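Local coordinates for protein nucleoporin nup120 (PDB 4GQ2) that serves as a structural component of the nuclear pore complex, whose nucleoporins also can act as docking or interaction partners for passing nuclear transport factors, at residues I166-Q171 with T194-N199; Q438-S443 with A511-F516; G834-D839 with V843-L848. One frame throughout, in Å; residues are numbered along the deposited sequence.

Contact 1: I166-Q171 with T194-N199; sequences ISFLNQ and TKIILN
F168 and I196 make the apolar heart of this contact, with S167 and T194 meeting beside them, the threonine through its methyl. The methyl CD1 of I196 lies 3.6 Å from CZ of the F168 ring and 3.8 Å from its CE1, so the para end of the ring does the touching, and the two side chains meet at a slant. The ring gets there because CG of F168 stands next to the backbone N and anti to the carbonyl carbon (chi1 -71°), which swings its far end toward the strand although its CB does not aim there. I196 answers with CG1 beside its own N and an extended chi2 of 163°, so that CD1 is carried out toward the ring. T194 CG2 comes at the edge of the same ring, near its plane, but more loosely, 4.4 Å from CE1.

The methyl of T194 also faces S167, whose OG lies 3.8 Å from CG2. The two hydroxyls stand 4.0 Å apart and do not bond each other; instead S167 OG and T194 OG1 both hydrogen-bond to OE2 of E207, on the next strand of the sheet, 204-210.

In the beta-propeller domain, 166-171 belongs to the connection from the last strand of one four-stranded sheet, 160-163, to the first strand of the next, 173-178, while 194-199 is the third strand of that second sheet. F168 also touches I132 of the preceding sheet and F188 of the following one, and so sits in the seam between two blades.

Dispersion between ring and methyls thus does the packing work, while one shared carboxylate oxygen satisfies both hydroxyls and ties the interblade loop to two strands of the blade.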
loop_
_atom_site.group_PDB
_atom_site.type_symbol
_atom_site.label_atom_id
_atom_site.label_comp_id
_atom_site.label_asym_id
_atom_site.label_seq_id
_atom_site.Cartn_x
_atom_site.Cartn_y
_atom_site.Cartn_z
ATOM N N ILE A 166 28.138 -21.227 40.275
ATOM C CA ILE A 166 28.111 -22.440 41.089
ATOM C C ILE A 166 26.739 -22.665 41.723
ATOM O O ILE A 166 26.236 -23.789 41.724
ATOM C CB ILE A 166 29.266 -22.444 42.119
ATOM C CG1 ILE A 166 30.596 -22.682 41.387
ATOM C CG2 ILE A 166 29.050 -23.506 43.192
ATOM C CD1 ILE A 166 31.817 -22.178 42.122
ATOM N N SER A 167 26.116 -21.590 42.201
ATOM C CA SER A 167 24.775 -21.666 42.790
ATOM C C SER A 167 23.698 -22.231 41.847
ATOM O O SER A 167 22.656 -22.709 42.305
ATOM C CB SER A 167 24.350 -20.304 43.339
ATOM O OG SER A 167 24.302 -19.327 42.316
ATOM N N PHE A 168 23.959 -22.196 40.541
ATOM C CA PHE A 168 23.015 -22.712 39.540
ATOM C C PHE A 168 23.032 -24.238 39.456
ATOM O O PHE A 168 22.150 -24.841 38.846
ATOM C CB PHE A 168 23.311 -22.115 38.152
ATOM C CG PHE A 168 22.964 -20.650 38.016
ATOM C CD1 PHE A 168 22.806 -19.826 39.136
ATOM C CD2 PHE A 168 22.829 -20.080 36.757
ATOM C CE1 PHE A 168 22.501 -18.480 38.996
ATOM C CE2 PHE A 168 22.521 -18.732 36.612
ATOM C CZ PHE A 168 22.360 -17.930 37.731
ATOM N N LEU A 169 24.039 -24.863 40.057
ATOM C CA LEU A 169 24.169 -26.319 39.982
ATOM C C LEU A 169 23.068 -27.043 40.753
ATOM O O LEU A 169 22.528 -28.044 40.279
ATOM C CB LEU A 169 25.559 -26.778 40.437
ATOM C CG LEU A 169 26.720 -26.499 39.466
ATOM C CD1 LEU A 169 28.067 -26.714 40.141
ATOM C CD2 LEU A 169 26.618 -27.333 38.192
ATOM N N ASN A 170 22.708 -26.502 41.914
ATOM C CA ASN A 170 21.770 -27.151 42.825
ATOM C C ASN A 170 20.433 -26.441 42.914
ATOM O O ASN A 170 19.428 -27.036 43.318
ATOM C CB ASN A 170 22.373 -27.209 44.229
ATOM C CG ASN A 170 23.565 -28.135 44.317
ATOM O OD1 ASN A 170 24.688 -27.746 44.004
ATOM N ND2 ASN A 170 23.324 -29.380 44.732
ATOM N N GLN A 171 20.438 -25.159 42.563
ATOM C CA GLN A 171 19.272 -24.306 42.710
ATOM C C GLN A 171 18.806 -23.822 41.333
ATOM O O GLN A 171 19.623 -23.601 40.437
ATOM C CB GLN A 171 19.609 -23.130 43.638
ATOM C CG GLN A 171 20.009 -23.542 45.057
ATOM C CD GLN A 171 20.638 -22.410 45.865
ATOM O OE1 GLN A 171 21.667 -21.851 45.480
ATOM N NE2 GLN A 171 20.030 -22.083 47.003
ATOM N N THR A 194 21.098 -14.901 45.071
ATOM C CA THR A 194 22.529 -14.717 44.850
ATOM C C THR A 194 22.833 -13.383 44.168
ATOM O O THR A 194 22.007 -12.850 43.423
ATOM C CB THR A 194 23.133 -15.877 44.020
ATOM O OG1 THR A 194 24.547 -15.696 43.899
ATOM C CG2 THR A 194 22.528 -15.936 42.621
ATOM N N LYS A 195 24.015 -12.842 44.439
ATOM C CA LYS A 195 24.524 -11.722 43.663
ATOM C C LYS A 195 25.740 -12.198 42.882
ATOM O O LYS A 195 26.783 -12.505 43.463
ATOM C CB LYS A 195 24.876 -10.520 44.550
ATOM C CG LYS A 195 25.257 -9.277 43.758
ATOM C CD LYS A 195 25.874 -8.191 44.628
ATOM C CE LYS A 195 24.814 -7.320 45.282
ATOM N NZ LYS A 195 25.423 -6.310 46.191
ATOM N N ILE A 196 25.585 -12.285 41.566
ATOM C CA ILE A 196 26.685 -12.638 40.684
ATOM C C ILE A 196 27.437 -11.368 40.285
ATOM O O ILE A 196 26.844 -10.455 39.714
ATOM C CB ILE A 196 26.182 -13.405 39.441
ATOM C CG1 ILE A 196 25.439 -14.677 39.878
ATOM C CG2 ILE A 196 27.340 -13.737 38.503
ATOM C CD1 ILE A 196 24.569 -15.299 38.808
ATOM N N ILE A 197 28.732 -11.313 40.612
ATOM C CA ILE A 197 29.577 -10.162 40.280
ATOM C C ILE A 197 30.657 -10.580 39.292
ATOM O O ILE A 197 31.449 -11.485 39.566
ATOM C CB ILE A 197 30.241 -9.515 41.524
ATOM C CG1 ILE A 197 29.199 -9.102 42.568
ATOM C CG2 ILE A 197 31.078 -8.300 41.131
ATOM C CD1 ILE A 197 29.061 -10.082 43.711
ATOM N N LEU A 198 30.685 -9.900 38.149
ATOM C CA LEU A 198 31.571 -10.267 37.053
ATOM C C LEU A 198 32.710 -9.276 36.895
ATOM O O LEU A 198 32.567 -8.085 37.186
ATOM C CB LEU A 198 30.795 -10.345 35.734
ATOM C CG LEU A 198 29.395 -10.955 35.731
ATOM C CD1 LEU A 198 28.582 -10.355 34.600
ATOM C CD2 LEU A 198 29.434 -12.470 35.628
ATOM N N ASN A 199 33.845 -9.793 36.439
ATOM C CA ASN A 199 34.963 -8.971 36.020
ATOM C C ASN A 199 35.078 -9.169 34.516
ATOM O O ASN A 199 35.695 -10.135 34.061
ATOM C CB ASN A 199 36.244 -9.397 36.743
ATOM C CG ASN A 199 37.177 -8.234 37.030
ATOM O OD1 ASN A 199 36.788 -7.066 36.964
ATOM N ND2 ASN A 199 38.418 -8.554 37.371
#

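Contact 2: Q438-S443 with A511-F516; sequences QVALLS and AYLDHF
Two helical turns, from helices 434-443 and 492-515, come closest at A440 and L513, whose CA atoms lie 7.7 Å apart. The contact rests on one methyl: CD1 of L513 approaches CG1 of V439 to 3.8 Å, and the same carbon lies 3.9 Å from A440 N and 4.3 Å from A440 CB. It thus rests against both the side chains and the backbone of the facing turn. L513 reaches across with CG anti to its carbonyl carbon (chi1 -66°) and an extended chi2 of 178° that pushes CD1 to the far end of the side chain. The valine and leucine side chains approach obliquely, and the small side chain of A440 lets the leucine methyl come close to the helix backbone.

Both helices belong to an all-helical insertion in the beta-propeller domain, running from helix 419-428 to helix 492-515 between strands 390-395 and 520-525 of one mixed sheet. Helix 453-459 packs on V439 as well, through L456. Next to L513, the carboxylate of D514 is tied down by a salt bridge to K539 and a hydrogen bond to S433, which lies just ahead of helix 434-443.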
loop_
_atom_site.group_PDB
_atom_site.type_symbol
_atom_site.label_atom_id
_atom_site.label_comp_id
_atom_site.label_asym_id
_atom_site.label_seq_id
_atom_site.Cartn_x
_atom_site.Cartn_y
_atom_site.Cartn_z
ATOM N N GLN A 438 3.730 -16.661 5.371
ATOM C CA GLN A 438 4.723 -17.632 4.903
ATOM C C GLN A 438 4.406 -19.050 5.358
ATOM O O GLN A 438 4.458 -19.987 4.565
ATOM C CB GLN A 438 6.125 -17.257 5.376
ATOM C CG GLN A 438 6.660 -15.971 4.789
ATOM C CD GLN A 438 7.936 -15.512 5.461
ATOM O OE1 GLN A 438 8.265 -15.943 6.566
ATOM N NE2 GLN A 438 8.668 -14.634 4.789
ATOM N N VAL A 439 4.081 -19.205 6.637
ATOM C CA VAL A 439 3.726 -20.519 7.176
ATOM C C VAL A 439 2.410 -21.018 6.590
ATOM O O VAL A 439 2.311 -22.182 6.212
ATOM C CB VAL A 439 3.698 -20.527 8.719
ATOM C CG1 VAL A 439 3.126 -21.834 9.245
ATOM C CG2 VAL A 439 5.106 -20.315 9.255
ATOM N N ALA A 440 1.414 -20.137 6.493
ATOM C CA ALA A 440 0.160 -20.479 5.824
ATOM C C ALA A 440 0.402 -20.930 4.380
ATOM O O ALA A 440 -0.214 -21.885 3.909
ATOM C CB ALA A 440 -0.795 -19.305 5.856
ATOM N N LEU A 441 1.309 -20.240 3.690
ATOM C CA LEU A 441 1.672 -20.585 2.320
ATOM C C LEU A 441 2.236 -22.008 2.190
ATOM O O LEU A 441 1.952 -22.693 1.208
ATOM C CB LEU A 441 2.656 -19.558 1.747
ATOM C CG LEU A 441 2.929 -19.630 0.244
ATOM C CD1 LEU A 441 1.630 -19.527 -0.545
ATOM C CD2 LEU A 441 3.902 -18.537 -0.168
ATOM N N LEU A 442 3.035 -22.428 3.173
ATOM C CA LEU A 442 3.558 -23.797 3.263
ATOM C C LEU A 442 2.443 -24.841 3.206
ATOM O O LEU A 442 2.476 -25.765 2.393
ATOM C CB LEU A 442 4.331 -23.975 4.570
ATOM C CG LEU A 442 5.852 -24.138 4.627
ATOM C CD1 LEU A 442 6.605 -22.943 4.068
ATOM C CD2 LEU A 442 6.255 -24.383 6.073
ATOM N N SER A 443 1.454 -24.666 4.076
ATOM C CA SER A 443 0.300 -25.551 4.181
ATOM C C SER A 443 -0.456 -25.703 2.858
ATOM O O SER A 443 -1.028 -26.759 2.582
ATOM C CB SER A 443 -0.631 -25.040 5.289
ATOM O OG SER A 443 -1.883 -25.705 5.277
ATOM N N ALA A 511 -5.024 -15.484 9.506
ATOM C CA ALA A 511 -5.571 -14.863 10.717
ATOM C C ALA A 511 -5.527 -15.805 11.912
ATOM O O ALA A 511 -5.298 -15.363 13.040
ATOM C CB ALA A 511 -6.999 -14.366 10.486
ATOM N N TYR A 512 -5.735 -17.099 11.668
ATOM C CA TYR A 512 -5.746 -18.089 12.750
ATOM C C TYR A 512 -4.362 -18.256 13.371
ATOM O O TYR A 512 -4.214 -18.263 14.593
ATOM C CB TYR A 512 -6.298 -19.441 12.271
ATOM C CG TYR A 512 -6.124 -20.560 13.273
ATOM C CD1 TYR A 512 -6.985 -20.692 14.373
ATOM C CD2 TYR A 512 -5.091 -21.485 13.128
ATOM C CE1 TYR A 512 -6.815 -21.721 15.293
ATOM C CE2 TYR A 512 -4.912 -22.510 14.039
ATOM C CZ TYR A 512 -5.769 -22.628 15.118
ATOM O OH TYR A 512 -5.560 -23.658 16.003
ATOM N N LEU A 513 -3.352 -18.383 12.521
ATOM C CA LEU A 513 -1.980 -18.499 12.989
ATOM C C LEU A 513 -1.521 -17.216 13.659
ATOM O O LEU A 513 -0.915 -17.256 14.736
ATOM C CB LEU A 513 -1.050 -18.833 11.828
ATOM C CG LEU A 513 -1.234 -20.192 11.151
ATOM C CD1 LEU A 513 -0.244 -20.288 10.009
ATOM C CD2 LEU A 513 -1.037 -21.339 12.132
ATOM N N ASP A 514 -1.825 -16.080 13.029
ATOM C CA ASP A 514 -1.283 -14.813 13.480
ATOM C C ASP A 514 -1.860 -14.383 14.802
ATOM O O ASP A 514 -1.219 -13.649 15.546
ATOM C CB ASP A 514 -1.498 -13.696 12.465
ATOM C CG ASP A 514 -0.700 -12.452 12.815
ATOM O OD1 ASP A 514 0.546 -12.489 12.728
ATOM O OD2 ASP A 514 -1.312 -11.445 13.197
ATOM N N HIS A 515 -3.076 -14.835 15.079
ATOM C CA HIS A 515 -3.774 -14.500 16.308
ATOM C C HIS A 515 -3.100 -15.049 17.539
ATOM O O HIS A 515 -3.231 -14.483 18.622
ATOM C CB HIS A 515 -5.235 -14.938 16.228
ATOM C CG HIS A 515 -6.085 -14.415 17.353
ATOM N ND1 HIS A 515 -5.995 -13.140 17.801
ATOM C CD2 HIS A 515 -7.064 -15.037 18.124
ATOM C CE1 HIS A 515 -6.870 -12.958 18.807
ATOM N NE2 HIS A 515 -7.524 -14.121 19.006
ATOM N N PHE A 516 -2.348 -16.135 17.387
ATOM C CA PHE A 516 -1.497 -16.627 18.478
ATOM C C PHE A 516 -0.456 -15.581 18.888
ATOM O O PHE A 516 -0.077 -15.503 20.056
ATOM C CB PHE A 516 -0.821 -17.955 18.099
ATOM C CG PHE A 516 -1.774 -19.116 18.019
ATOM C CD1 PHE A 516 -2.380 -19.626 19.174
ATOM C CD2 PHE A 516 -2.078 -19.704 16.792
ATOM C CE1 PHE A 516 -3.274 -20.687 19.103
ATOM C CE2 PHE A 516 -2.965 -20.773 16.717
ATOM C CZ PHE A 516 -3.563 -21.263 17.874
#

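Contact 3: G834-D839 with V843-L848; sequences GWLNSD and VYLKAL
L836 lies against two consecutive residues of the helix, L845 and K846, and this is the buried, apolar part of the contact. Its CD1 meets K846 CG at 3.8 Å, while its CD2 faces L845 CD2 at 4.1 Å. The leucines cross at about a right angle; along the lysine, L836 runs the opposite way, the aliphatic stem of K846 serving as part of the apolar wall. V813 and T814 of helix 812-822 also touch L836.

Close packing continues at V843, whose CG2 lies 3.3 Å from D839 O and 3.5 Å from S838 O, over the entry to helix 840-852. D839 sits at the N-cap position, yet its carboxylate makes no capping bond. Its backbone O accepts V843 N at 3.0 Å, nearly straight at the hydrogen (167°), the first of the regular helical bonds. Ahead of it N837 forms an Asx turn: OD1 accepts D839 N at 3.2 Å, the donor well above the carbonyl plane, and ND2 gives a weak bond to D839 OD2.

The other side is open and wet. K846 turns at chi3 (67°), and its NZ reaches water 1 at 3.0 Å; that water in turn donates to L836 O. A second water links NZ to N837 O by weak bonds, with S838 and D839 exposed nearby.

The segments are the connecting turn and the second helix of a helix pair in the HEAT-repeat region, 826-832 and 840-852. Chemically, direct apolar packing fixes one face of the turn and backbone and Asx bonds shape the helix entry, whereas the lysine ammonium is coupled to the L836 and N837 carbonyls through water, firmly by one molecule and weakly by the other, without a direct bond to either.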
loop_
_atom_site.group_PDB
_atom_site.type_symbol
_atom_site.label_atom_id
_atom_site.label_comp_id
_atom_site.label_asym_id
_atom_site.label_seq_id
_atom_site.Cartn_x
_atom_site.Cartn_y
_atom_site.Cartn_z
ATOM N N GLY A 834 -2.995 10.079 -11.823
ATOM C CA GLY A 834 -4.367 10.517 -12.090
ATOM C C GLY A 834 -4.930 11.472 -11.044
ATOM O O GLY A 834 -5.968 12.077 -11.255
ATOM N N TRP A 835 -4.231 11.608 -9.922
ATOM C CA TRP A 835 -4.617 12.508 -8.830
ATOM C C TRP A 835 -4.097 13.911 -8.997
ATOM O O TRP A 835 -4.634 14.842 -8.385
ATOM C CB TRP A 835 -4.111 11.961 -7.501
ATOM C CG TRP A 835 -4.774 10.687 -7.059
ATOM C CD1 TRP A 835 -4.225 9.414 -7.035
ATOM C CD2 TRP A 835 -6.154 10.518 -6.553
ATOM N NE1 TRP A 835 -5.136 8.497 -6.555
ATOM C CE2 TRP A 835 -6.307 9.093 -6.247
ATOM C CE3 TRP A 835 -7.221 11.372 -6.322
ATOM C CZ2 TRP A 835 -7.484 8.574 -5.725
ATOM C CZ3 TRP A 835 -8.407 10.836 -5.802
ATOM C CH2 TRP A 835 -8.536 9.470 -5.518
ATOM N N LEU A 836 -3.037 14.079 -9.797
ATOM C CA LEU A 836 -2.452 15.411 -10.031
ATOM C C LEU A 836 -3.449 16.291 -10.754
ATOM O O LEU A 836 -4.097 15.847 -11.701
ATOM C CB LEU A 836 -1.144 15.322 -10.825
ATOM C CG LEU A 836 0.097 14.838 -10.072
ATOM C CD1 LEU A 836 1.197 14.466 -11.053
ATOM C CD2 LEU A 836 0.593 15.885 -9.076
ATOM N N ASN A 837 -3.589 17.533 -10.296
ATOM C CA ASN A 837 -4.579 18.445 -10.861
ATOM C C ASN A 837 -4.053 19.180 -12.099
ATOM O O ASN A 837 -3.028 18.790 -12.652
ATOM C CB ASN A 837 -5.112 19.417 -9.784
ATOM C CG ASN A 837 -4.043 20.364 -9.234
ATOM O OD1 ASN A 837 -3.003 20.608 -9.851
ATOM N ND2 ASN A 837 -4.319 20.925 -8.070
ATOM N N SER A 838 -4.741 20.245 -12.513
ATOM C CA SER A 838 -4.442 20.957 -13.762
ATOM C C SER A 838 -3.557 22.204 -13.649
ATOM O O SER A 838 -3.328 22.873 -14.645
ATOM C CB SER A 838 -5.736 21.331 -14.467
ATOM O OG SER A 838 -6.397 20.166 -14.911
ATOM N N ASP A 839 -3.078 22.518 -12.447
ATOM C CA ASP A 839 -2.080 23.582 -12.258
ATOM C C ASP A 839 -0.839 23.313 -13.131
ATOM O O ASP A 839 -0.467 22.156 -13.338
ATOM C CB ASP A 839 -1.659 23.693 -10.783
ATOM C CG ASP A 839 -2.841 23.870 -9.836
ATOM O OD1 ASP A 839 -3.861 24.460 -10.249
ATOM O OD2 ASP A 839 -2.748 23.421 -8.669
ATOM N N VAL A 843 0.926 19.689 -14.161
ATOM C CA VAL A 843 0.947 19.213 -15.535
ATOM C C VAL A 843 2.390 18.976 -16.009
ATOM O O VAL A 843 2.687 17.957 -16.642
ATOM C CB VAL A 843 0.162 20.165 -16.471
ATOM C CG1 VAL A 843 0.117 19.616 -17.896
ATOM C CG2 VAL A 843 -1.266 20.356 -15.953
ATOM N N TYR A 844 3.284 19.899 -15.659
ATOM C CA TYR A 844 4.701 19.762 -15.955
ATOM C C TYR A 844 5.241 18.492 -15.304
ATOM O O TYR A 844 6.022 17.743 -15.909
ATOM C CB TYR A 844 5.470 20.999 -15.463
ATOM C CG TYR A 844 6.975 20.874 -15.560
ATOM C CD1 TYR A 844 7.622 20.976 -16.789
ATOM C CD2 TYR A 844 7.755 20.647 -14.424
ATOM C CE1 TYR A 844 9.001 20.862 -16.887
ATOM C CE2 TYR A 844 9.139 20.526 -14.517
ATOM C CZ TYR A 844 9.751 20.636 -15.755
ATOM O OH TYR A 844 11.114 20.506 -15.870
ATOM N N LEU A 845 4.810 18.237 -14.076
ATOM C CA LEU A 845 5.242 17.034 -13.366
ATOM C C LEU A 845 4.643 15.762 -13.987
ATOM O O LEU A 845 5.326 14.743 -14.069
ATOM C CB LEU A 845 4.943 17.140 -11.867
ATOM C CG LEU A 845 5.312 15.981 -10.936
ATOM C CD1 LEU A 845 6.821 15.777 -10.804
ATOM C CD2 LEU A 845 4.669 16.243 -9.581
ATOM N N LYS A 846 3.386 15.824 -14.433
ATOM C CA LYS A 846 2.797 14.726 -15.216
ATOM C C LYS A 846 3.711 14.391 -16.396
ATOM O O LYS A 846 3.989 13.227 -16.665
ATOM C CB LYS A 846 1.407 15.093 -15.737
ATOM C CG LYS A 846 0.342 15.233 -14.664
ATOM C CD LYS A 846 -1.050 15.417 -15.255
ATOM C CE LYS A 846 -1.527 14.167 -15.979
ATOM N NZ LYS A 846 -2.989 14.212 -16.262
ATOM N N ALA A 847 4.201 15.426 -17.071
ATOM C CA ALA A 847 5.084 15.258 -18.216
ATOM C C ALA A 847 6.404 14.569 -17.858
ATOM O O ALA A 847 6.838 13.643 -18.547
ATOM C CB ALA A 847 5.333 16.602 -18.883
ATOM N N LEU A 848 7.038 15.016 -16.778
ATOM C CA LEU A 848 8.266 14.383 -16.311
ATOM C C LEU A 848 8.070 12.914 -15.943
ATOM O O LEU A 848 8.932 12.088 -16.223
ATOM C CB LEU A 848 8.832 15.124 -15.109
ATOM C CG LEU A 848 9.285 16.574 -15.246
ATOM C CD1 LEU A 848 9.690 17.029 -13.864
ATOM C CD2 LEU A 848 10.443 16.721 -16.224
HETATM O O HOH W 1 -3.744 13.775 -13.390
HETATM O O HOH W 2 -3.964 17.191 -14.890
#

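Followed from the N terminus, the contacts come in series: each closes before the next opens, so none nests in or crosses another. Contact 1 closes a loop of 22 residues, largely strand, and ties an interblade connection to the blade that follows it. Contact 2 spans 67 residues, with no strand among them, and brings the helical insertion of the propeller domain back upon itself. Contact 3 closes the shortest loop, three residues, holding the turn after helix 826-832 against helix 840-852 in the HEAT-repeat region. Centres of contacts 1 and 2 are about 41 Å apart, those of 2 and 3 about 42 Å, and those of 1 and 3 about 69 Å, on opposite sides of the chain's centre.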